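PDB 3LRK: alpha-galactosidase 1 from Saccharomyces cerevisiae, which catalyses the hydrolysis of terminal, non-reducing alpha-D-galactose residues from alpha-galactosides such as galactose oligosaccharides, galactomannans and galactolipids. Local coordinates for residues D334-M345 / A358-M369. The protein carries 1 engineered substitution. Residues are numbered along the deposited sequence; the frame is centred on the assembly and turned at random.
Sequences DTDEYGQGEIQM and ALLNGGSVSRPM
Gln344 and Leu360 form an antiparallel hydrogen-bonded pair, Gln344 N to Leu360 O at 2.9 Å and Leu360 N to Gln344 O at 2.7 Å, between strands whose axes run 4.8 Å apart. Their side chains lie alongside each other, Leu360 CD2 resting 3.7 Å from Gln344 OE1; on this face the apolar leucine packs against Met240 and Leu243 of helix 239-246, and the glutamine amide is engaged by Trp346 and Asn244. These strands are the two arms of a beta hairpin in the C-terminal beta-sandwich domain of this GH27 enzyme. On the other face, beta-branched Ile343 is covered by the chain returning in 367-369: Met369 CE meets its CB at 3.8 Å, and the Arg367 side chain crosses that of Ile343 at about a right angle, CD lying 3.6 Å from CG2. With its chain bent at chi3 (-66°), Arg367 carries NH1 to Asp334 OD2, a 3.0 Å salt bridge, NH1 meeting OD2 on its anti side, the two planes turned 55° apart. A leucine in its place would probably leave the Asp334 carboxylate without this charged mate. Beyond the strands, Asp334 O accepts a hydrogen bond from Ser364 N (2.9 Å). Just past strand 358-361, Gly362 N bonds weakly to Glu342 O, with which a CB would clash.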
loop_
_atom_site.group_PDB
_atom_site.type_symbol
_atom_site.label_atom_id
_atom_site.label_comp_id
_atom_site.label_asym_id
_atom_site.label_seq_id
_atom_site.Cartn_x
_atom_site.Cartn_y
_atom_site.Cartn_z
ATOM N N ASP A 334 -16.639 -27.300 1.182
ATOM C CA ASP A 334 -17.057 -27.784 -0.134
ATOM C C ASP A 334 -16.502 -26.875 -1.226
ATOM O O ASP A 334 -17.146 -25.906 -1.637
ATOM C CB ASP A 334 -18.587 -27.858 -0.205
ATOM C CG ASP A 334 -19.171 -28.720 0.902
ATOM O OD1 ASP A 334 -18.915 -29.950 0.892
ATOM O OD2 ASP A 334 -19.866 -28.161 1.783
ATOM N N THR A 335 -15.294 -27.198 -1.682
ATOM C CA THR A 335 -14.593 -26.375 -2.660
ATOM C C THR A 335 -14.551 -27.045 -4.031
ATOM O O THR A 335 -14.634 -28.275 -4.148
ATOM C CB THR A 335 -13.160 -26.026 -2.196
ATOM O OG1 THR A 335 -12.438 -27.229 -1.898
ATOM C CG2 THR A 335 -13.192 -25.118 -0.960
ATOM N N ASP A 336 -14.437 -26.226 -5.068
ATOM C CA ASP A 336 -14.454 -26.712 -6.440
ATOM C C ASP A 336 -13.043 -27.117 -6.887
ATOM O O ASP A 336 -12.110 -27.126 -6.077
ATOM C CB ASP A 336 -15.078 -25.663 -7.372
ATOM C CG ASP A 336 -14.309 -24.338 -7.388
ATOM O OD1 ASP A 336 -13.108 -24.295 -7.012
ATOM O OD2 ASP A 336 -14.919 -23.335 -7.809
ATOM N N GLU A 337 -12.903 -27.451 -8.171
ATOM C CA GLU A 337 -11.617 -27.849 -8.755
ATOM C C GLU A 337 -10.488 -26.821 -8.547
ATOM O O GLU A 337 -9.301 -27.164 -8.637
ATOM C CB GLU A 337 -11.785 -28.182 -10.243
ATOM C CG GLU A 337 -12.389 -27.045 -11.073
ATOM C CD GLU A 337 -12.528 -27.363 -12.551
ATOM O OE1 GLU A 337 -13.584 -27.003 -13.127
ATOM O OE2 GLU A 337 -11.591 -27.949 -13.140
ATOM N N TYR A 338 -10.860 -25.573 -8.255
ATOM C CA TYR A 338 -9.883 -24.492 -8.066
ATOM C C TYR A 338 -9.678 -24.113 -6.605
ATOM O O TYR A 338 -9.055 -23.093 -6.303
ATOM C CB TYR A 338 -10.285 -23.257 -8.885
ATOM C CG TYR A 338 -10.544 -23.571 -10.341
ATOM C CD1 TYR A 338 -11.820 -23.456 -10.881
ATOM C CD2 TYR A 338 -9.509 -24.003 -11.173
ATOM C CE1 TYR A 338 -12.062 -23.749 -12.222
ATOM C CE2 TYR A 338 -9.738 -24.302 -12.510
ATOM C CZ TYR A 338 -11.011 -24.178 -13.026
ATOM O OH TYR A 338 -11.228 -24.470 -14.348
ATOM N N GLY A 339 -10.211 -24.934 -5.704
ATOM C CA GLY A 339 -10.086 -24.698 -4.270
ATOM C C GLY A 339 -10.982 -23.605 -3.723
ATOM O O GLY A 339 -10.806 -23.167 -2.584
ATOM N N GLN A 340 -11.959 -23.177 -4.521
ATOM C CA GLN A 340 -12.822 -22.060 -4.139
ATOM C C GLN A 340 -14.152 -22.532 -3.572
ATOM O O GLN A 340 -14.736 -23.486 -4.077
ATOM C CB GLN A 340 -13.065 -21.138 -5.336
ATOM C CG GLN A 340 -11.781 -20.734 -6.071
ATOM C CD GLN A 340 -10.840 -19.939 -5.189
ATOM O OE1 GLN A 340 -11.152 -18.823 -4.794
ATOM N NE2 GLN A 340 -9.676 -20.516 -4.879
ATOM N N GLY A 341 -14.625 -21.856 -2.529
ATOM C CA GLY A 341 -15.927 -22.167 -1.951
ATOM C C GLY A 341 -16.301 -21.244 -0.820
ATOM O O GLY A 341 -15.673 -21.249 0.245
ATOM N N GLU A 342 -17.333 -20.445 -1.051
ATOM C CA GLU A 342 -17.828 -19.532 -0.044
ATOM C C GLU A 342 -19.337 -19.372 -0.198
ATOM O O GLU A 342 -19.890 -19.594 -1.274
ATOM C CB GLU A 342 -17.119 -18.167 -0.125
ATOM C CG GLU A 342 -17.273 -17.436 -1.462
ATOM C CD GLU A 342 -16.424 -16.173 -1.545
ATOM O OE1 GLU A 342 -16.659 -15.244 -0.755
ATOM O OE2 GLU A 342 -15.522 -16.104 -2.409
ATOM N N ILE A 343 -19.986 -18.990 0.889
ATOM C CA ILE A 343 -21.421 -18.722 0.886
ATOM C C ILE A 343 -21.662 -17.302 1.378
ATOM O O ILE A 343 -20.944 -16.810 2.254
ATOM C CB ILE A 343 -22.205 -19.758 1.740
ATOM C CG1 ILE A 343 -21.639 -19.837 3.171
ATOM C CG2 ILE A 343 -22.173 -21.130 1.050
ATOM C CD1 ILE A 343 -22.614 -20.392 4.219
ATOM N N GLN A 344 -22.653 -16.635 0.792
ATOM C CA GLN A 344 -22.926 -15.239 1.111
ATOM C C GLN A 344 -24.420 -14.984 1.245
ATOM O O GLN A 344 -25.241 -15.633 0.590
ATOM C CB GLN A 344 -22.341 -14.299 0.048
ATOM C CG GLN A 344 -20.880 -14.596 -0.358
ATOM C CD GLN A 344 -20.296 -13.553 -1.302
ATOM O OE1 GLN A 344 -21.006 -12.683 -1.801
ATOM N NE2 GLN A 344 -18.993 -13.643 -1.554
ATOM N N MET A 345 -24.753 -14.037 2.107
ATOM C CA MET A 345 -26.093 -13.484 2.172
ATOM C C MET A 345 -26.034 -11.996 1.855
ATOM O O MET A 345 -25.206 -11.267 2.416
ATOM C CB MET A 345 -26.683 -13.669 3.556
ATOM C CG MET A 345 -28.185 -13.730 3.562
ATOM S SD MET A 345 -28.924 -12.839 4.932
ATOM C CE MET A 345 -29.154 -11.293 4.084
ATOM N N ALA A 358 -30.668 -12.211 -1.092
ATOM C CA ALA A 358 -29.951 -13.215 -1.877
ATOM C C ALA A 358 -29.250 -14.187 -0.947
ATOM O O ALA A 358 -28.489 -13.779 -0.067
ATOM C CB ALA A 358 -28.939 -12.559 -2.830
ATOM N N LEU A 359 -29.535 -15.470 -1.117
ATOM C CA LEU A 359 -28.741 -16.507 -0.473
ATOM C C LEU A 359 -27.865 -17.165 -1.537
ATOM O O LEU A 359 -28.352 -17.850 -2.439
ATOM C CB LEU A 359 -29.627 -17.514 0.268
ATOM C CG LEU A 359 -30.277 -16.954 1.542
ATOM C CD1 LEU A 359 -31.375 -17.884 2.069
ATOM C CD2 LEU A 359 -29.223 -16.708 2.620
ATOM N N LEU A 360 -26.564 -16.917 -1.438
ATOM C CA LEU A 360 -25.645 -17.263 -2.506
ATOM C C LEU A 360 -24.738 -18.414 -2.087
ATOM O O LEU A 360 -23.988 -18.313 -1.112
ATOM C CB LEU A 360 -24.838 -16.023 -2.932
ATOM C CG LEU A 360 -23.787 -16.106 -4.045
ATOM C CD1 LEU A 360 -24.425 -16.457 -5.398
ATOM C CD2 LEU A 360 -23.047 -14.776 -4.127
ATOM N N ASN A 361 -24.833 -19.515 -2.824
ATOM C CA ASN A 361 -24.052 -20.712 -2.543
ATOM C C ASN A 361 -22.889 -20.854 -3.522
ATOM O O ASN A 361 -23.020 -21.475 -4.579
ATOM C CB ASN A 361 -24.951 -21.962 -2.573
ATOM C CG ASN A 361 -24.197 -23.243 -2.247
ATOM O OD1 ASN A 361 -23.074 -23.214 -1.737
ATOM N ND2 ASN A 361 -24.809 -24.379 -2.554
ATOM N N GLY A 362 -21.747 -20.290 -3.158
ATOM C CA GLY A 362 -20.545 -20.410 -3.981
ATOM C C GLY A 362 -19.763 -21.689 -3.738
ATOM O O GLY A 362 -18.678 -21.862 -4.291
ATOM N N GLY A 363 -20.307 -22.580 -2.909
ATOM C CA GLY A 363 -19.691 -23.881 -2.633
ATOM C C GLY A 363 -19.943 -24.892 -3.744
ATOM O O GLY A 363 -20.769 -24.664 -4.625
ATOM N N SER A 364 -19.224 -26.012 -3.694
ATOM C CA SER A 364 -19.224 -27.004 -4.782
ATOM C C SER A 364 -20.401 -27.997 -4.748
ATOM O O SER A 364 -20.638 -28.738 -5.710
ATOM C CB SER A 364 -17.901 -27.772 -4.778
ATOM O OG SER A 364 -17.756 -28.502 -3.565
ATOM N N VAL A 365 -21.136 -28.008 -3.642
ATOM C CA VAL A 365 -22.255 -28.931 -3.477
ATOM C C VAL A 365 -23.508 -28.156 -3.100
ATOM O O VAL A 365 -23.428 -27.054 -2.549
ATOM C CB VAL A 365 -21.964 -30.022 -2.391
ATOM C CG1 VAL A 365 -23.006 -31.120 -2.445
ATOM C CG2 VAL A 365 -20.593 -30.633 -2.581
ATOM N N SER A 366 -24.660 -28.741 -3.415
ATOM C CA SER A 366 -25.951 -28.238 -2.969
ATOM C C SER A 366 -25.946 -28.218 -1.449
ATOM O O SER A 366 -25.478 -29.165 -0.820
ATOM C CB SER A 366 -27.065 -29.153 -3.483
ATOM O OG SER A 366 -28.341 -28.648 -3.140
ATOM N N ARG A 367 -26.441 -27.139 -0.856
ATOM C CA ARG A 367 -26.480 -27.042 0.599
ATOM C C ARG A 367 -27.741 -26.331 1.086
ATOM O O ARG A 367 -28.311 -25.510 0.363
ATOM C CB ARG A 367 -25.218 -26.357 1.142
ATOM C CG ARG A 367 -25.295 -24.835 1.205
ATOM C CD ARG A 367 -23.954 -24.193 1.485
ATOM N NE ARG A 367 -23.406 -24.495 2.807
ATOM C CZ ARG A 367 -22.346 -25.277 3.021
ATOM N NH1 ARG A 367 -21.718 -25.860 2.000
ATOM N NH2 ARG A 367 -21.909 -25.480 4.262
ATOM N N PRO A 368 -28.191 -26.660 2.308
ATOM C CA PRO A 368 -29.248 -25.858 2.912
ATOM C C PRO A 368 -28.689 -24.499 3.347
ATOM O O PRO A 368 -27.563 -24.418 3.838
ATOM C CB PRO A 368 -29.668 -26.689 4.126
ATOM C CG PRO A 368 -28.432 -27.449 4.493
ATOM C CD PRO A 368 -27.769 -27.771 3.184
ATOM N N MET A 369 -29.470 -23.448 3.135
ATOM C CA MET A 369 -29.090 -22.095 3.528
ATOM C C MET A 369 -30.252 -21.447 4.275
ATOM O O MET A 369 -31.422 -21.688 3.964
ATOM C CB MET A 369 -28.687 -21.250 2.308
ATOM C CG MET A 369 -27.403 -21.711 1.610
ATOM S SD MET A 369 -26.693 -20.505 0.458
ATOM C CE MET A 369 -25.990 -19.317 1.608
HETATM O O HOH W 1 -17.084 -23.785 -5.295
HETATM O O HOH W 2 -17.255 -19.593 -3.971
#